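Local structure of acyl-coenzyme A thioesterase PaaI (Escherichia coli, 1PSU) at residues L22-I27 and A34-T39. The protein hydrolyses acyl-CoA thioesters in phenylacetate degradation, preferring ring-hydroxylated phenylacetyl-CoA esters, and works as a homotetramer of hot dog-fold subunits. Sequence-based numbering, arbitrary orientation.
Sequences LGIDII and AVVTMT
The methyl CE of Met38, a selenomethionine here, packs against Leu22 and Ile24, 3.2 Å from Leu22 CB, closer than carbons usually sit. CG anti to the backbone N (chi1 178°) and a bend at chi3 carry that methyl to them; a long unbranched chain can reach them. Ile24 meets CE with its CG1-CD1 arm, while its CG2 branch turns to Val36. An alanine in place of Ile24 would lack that arm and is likely to leave a gap beside CE, freeing the methyl to move. Leu59 of helix 53-69 touches both Val36 and Met38, closing this buried face.

Asp25 and Thr37 form an antiparallel hydrogen-bonded pair, Asp25 N to Thr37 O at 2.9 Å and Thr37 N to Asp25 O at 2.8 Å. Their polar side chains suit the looser, more exposed face, where Ile27 CD1 lies 3.4 Å from Thr37 OG1. Beyond Gly23, whose positive phi ends the preceding helix in a Schellman motif, the chains part and a water donates to Leu22 O and Thr39 O. Ile27 N to Val35 O continues the pairing toward the turn of this beta hairpin, which leads into the antiparallel sheet wrapped around helix 53-69 in the hot dog fold.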
ATOM      1  N   LEU B  22       1.180   9.086  10.188  1.00 39.77           N
ATOM      2  CA  LEU B  22       1.821   7.790  10.400  1.00 39.08           C
ATOM      3  C   LEU B  22       3.130   7.900  11.190  1.00 37.83           C
ATOM      4  O   LEU B  22       3.772   6.890  11.481  1.00 38.37           O
ATOM      5  CB  LEU B  22       2.105   7.121   9.057  1.00 40.99           C
ATOM      6  CG  LEU B  22       1.016   6.246   8.442  1.00 43.78           C
ATOM      7  CD1 LEU B  22       1.387   5.906   7.004  1.00 43.78           C
ATOM      8  CD2 LEU B  22       0.852   4.975   9.267  1.00 42.71           C
ATOM      9  N   GLY B  23       3.524   9.123  11.529  1.00 35.22           N
ATOM     10  CA  GLY B  23       4.751   9.318  12.276  1.00 32.84           C
ATOM     11  C   GLY B  23       5.988   9.066  11.436  1.00 32.41           C
ATOM     12  O   GLY B  23       7.005   8.593  11.938  1.00 32.02           O
ATOM     13  N   ILE B  24       5.910   9.384  10.148  1.00 31.02           N
ATOM     14  CA  ILE B  24       7.038   9.182   9.260  1.00 31.63           C
ATOM     15  C   ILE B  24       7.978  10.393   9.255  1.00 31.73           C
ATOM     16  O   ILE B  24       7.549  11.533   9.061  1.00 31.14           O
ATOM     17  CB  ILE B  24       6.557   8.874   7.810  1.00 29.84           C
ATOM     18  CG1 ILE B  24       5.760   7.571   7.799  1.00 30.56           C
ATOM     19  CG2 ILE B  24       7.743   8.769   6.887  1.00 29.28           C
ATOM     20  CD1 ILE B  24       5.151   7.199   6.464  1.00 30.15           C
ATOM     21  N   ASP B  25       9.262  10.134   9.475  1.00 31.64           N
ATOM     22  CA  ASP B  25      10.264  11.190   9.476  1.00 32.15           C
ATOM     23  C   ASP B  25      11.296  10.989   8.370  1.00 30.24           C
ATOM     24  O   ASP B  25      11.685   9.865   8.048  1.00 29.24           O
ATOM     25  CB  ASP B  25      10.984  11.251  10.828  1.00 34.87           C
ATOM     26  CG  ASP B  25      10.139  11.887  11.911  1.00 40.36           C
ATOM     27  OD1 ASP B  25       9.757  13.075  11.751  1.00 43.34           O
ATOM     28  OD2 ASP B  25       9.857  11.210  12.929  1.00 43.39           O
ATOM     29  N   ILE B  26      11.739  12.095   7.790  1.00 29.27           N
ATOM     30  CA  ILE B  26      12.740  12.051   6.741  1.00 28.64           C
ATOM     31  C   ILE B  26      14.092  12.256   7.391  1.00 27.35           C
ATOM     32  O   ILE B  26      14.303  13.268   8.057  1.00 27.81           O
ATOM     33  CB  ILE B  26      12.538  13.170   5.721  1.00 29.01           C
ATOM     34  CG1 ILE B  26      11.122  13.114   5.182  1.00 30.32           C
ATOM     35  CG2 ILE B  26      13.553  13.018   4.588  1.00 29.22           C
ATOM     36  CD1 ILE B  26      10.756  14.289   4.324  1.00 33.06           C
ATOM     37  N   ILE B  27      15.008  11.311   7.188  1.00 25.14           N
ATOM     38  CA  ILE B  27      16.326  11.413   7.794  1.00 24.86           C
ATOM     39  C   ILE B  27      17.469  11.595   6.814  1.00 22.84           C
ATOM     40  O   ILE B  27      18.547  11.993   7.218  1.00 23.69           O
ATOM     41  CB  ILE B  27      16.616  10.195   8.742  1.00 25.19           C
ATOM     42  CG1 ILE B  27      16.641   8.885   7.951  1.00 25.45           C
ATOM     43  CG2 ILE B  27      15.532  10.121   9.803  1.00 24.02           C
ATOM     44  CD1 ILE B  27      17.132   7.711   8.772  1.00 27.89           C
ATOM     45  N   ALA B  34      16.260   8.712  -0.878  1.00 22.90           N
ATOM     46  CA  ALA B  34      15.577   9.156   0.336  1.00 25.27           C
ATOM     47  C   ALA B  34      15.545   8.059   1.388  1.00 25.78           C
ATOM     48  O   ALA B  34      15.421   6.882   1.069  1.00 27.24           O
ATOM     49  CB  ALA B  34      14.156   9.579   0.014  1.00 22.26           C
ATOM     50  N   VAL B  35      15.690   8.448   2.645  1.00 25.58           N
ATOM     51  CA  VAL B  35      15.619   7.492   3.729  1.00 26.84           C
ATOM     52  C   VAL B  35      14.559   8.024   4.659  1.00 28.08           C
ATOM     53  O   VAL B  35      14.576   9.198   5.057  1.00 27.71           O
ATOM     54  CB  VAL B  35      16.964   7.325   4.475  1.00 28.09           C
ATOM     55  CG1 VAL B  35      16.814   6.283   5.581  1.00 25.06           C
ATOM     56  CG2 VAL B  35      18.041   6.886   3.507  1.00 25.82           C
ATOM     57  N   VAL B  36      13.608   7.159   4.975  1.00 28.78           N
ATOM     58  CA  VAL B  36      12.502   7.536   5.822  1.00 30.38           C
ATOM     59  C   VAL B  36      12.394   6.561   6.976  1.00 31.13           C
ATOM     60  O   VAL B  36      12.809   5.413   6.849  1.00 30.69           O
ATOM     61  CB  VAL B  36      11.222   7.580   4.967  1.00 31.73           C
ATOM     62  CG1 VAL B  36      10.064   6.973   5.696  1.00 35.22           C
ATOM     63  CG2 VAL B  36      10.937   9.025   4.573  1.00 31.11           C
ATOM     64  N   THR B  37      11.868   7.028   8.107  1.00 32.85           N
ATOM     65  CA  THR B  37      11.730   6.194   9.304  1.00 34.64           C
ATOM     66  C   THR B  37      10.334   6.270   9.917  1.00 34.00           C
ATOM     67  O   THR B  37       9.657   7.299   9.841  1.00 32.23           O
ATOM     68  CB  THR B  37      12.734   6.606  10.403  1.00 36.32           C
ATOM     69  OG1 THR B  37      14.052   6.663   9.849  1.00 40.98           O
ATOM     70  CG2 THR B  37      12.723   5.587  11.529  1.00 38.07           C
HETATM   71  N   MSE B  38       9.920   5.176  10.544  1.00 34.41           N
HETATM   72  CA  MSE B  38       8.616   5.097  11.184  1.00 36.99           C
HETATM   73  C   MSE B  38       8.640   4.049  12.299  1.00 35.74           C
HETATM   74  O   MSE B  38       9.329   3.035  12.198  1.00 33.72           O
HETATM   75  CB  MSE B  38       7.562   4.726  10.135  1.00 41.65           C
HETATM   76  CG  MSE B  38       6.149   4.552  10.658  1.00 49.16           C
HETATM   77 SE   MSE B  38       5.078   3.438   9.450  1.00 61.18          SE
HETATM   78  CE  MSE B  38       4.222   4.779   8.393  1.00 56.58           C
ATOM     79  N   THR B  39       7.903   4.302  13.369  1.00 36.10           N
ATOM     80  CA  THR B  39       7.841   3.343  14.459  1.00 37.77           C
ATOM     81  C   THR B  39       6.512   2.611  14.390  1.00 37.91           C
ATOM     82  O   THR B  39       5.471   3.235  14.217  1.00 39.03           O
ATOM     83  CB  THR B  39       7.970   4.038  15.821  1.00 38.52           C
ATOM     84  OG1 THR B  39       9.311   4.523  15.979  1.00 39.43           O
ATOM     85  CG2 THR B  39       7.653   3.070  16.954  1.00 37.16           C
TER
HETATM   86  O   HOH W   1       5.126   5.888  13.940  1.00 44.71           O
HETATM   87  O   HOH W   2       9.785   8.400  12.277  1.00 36.04           O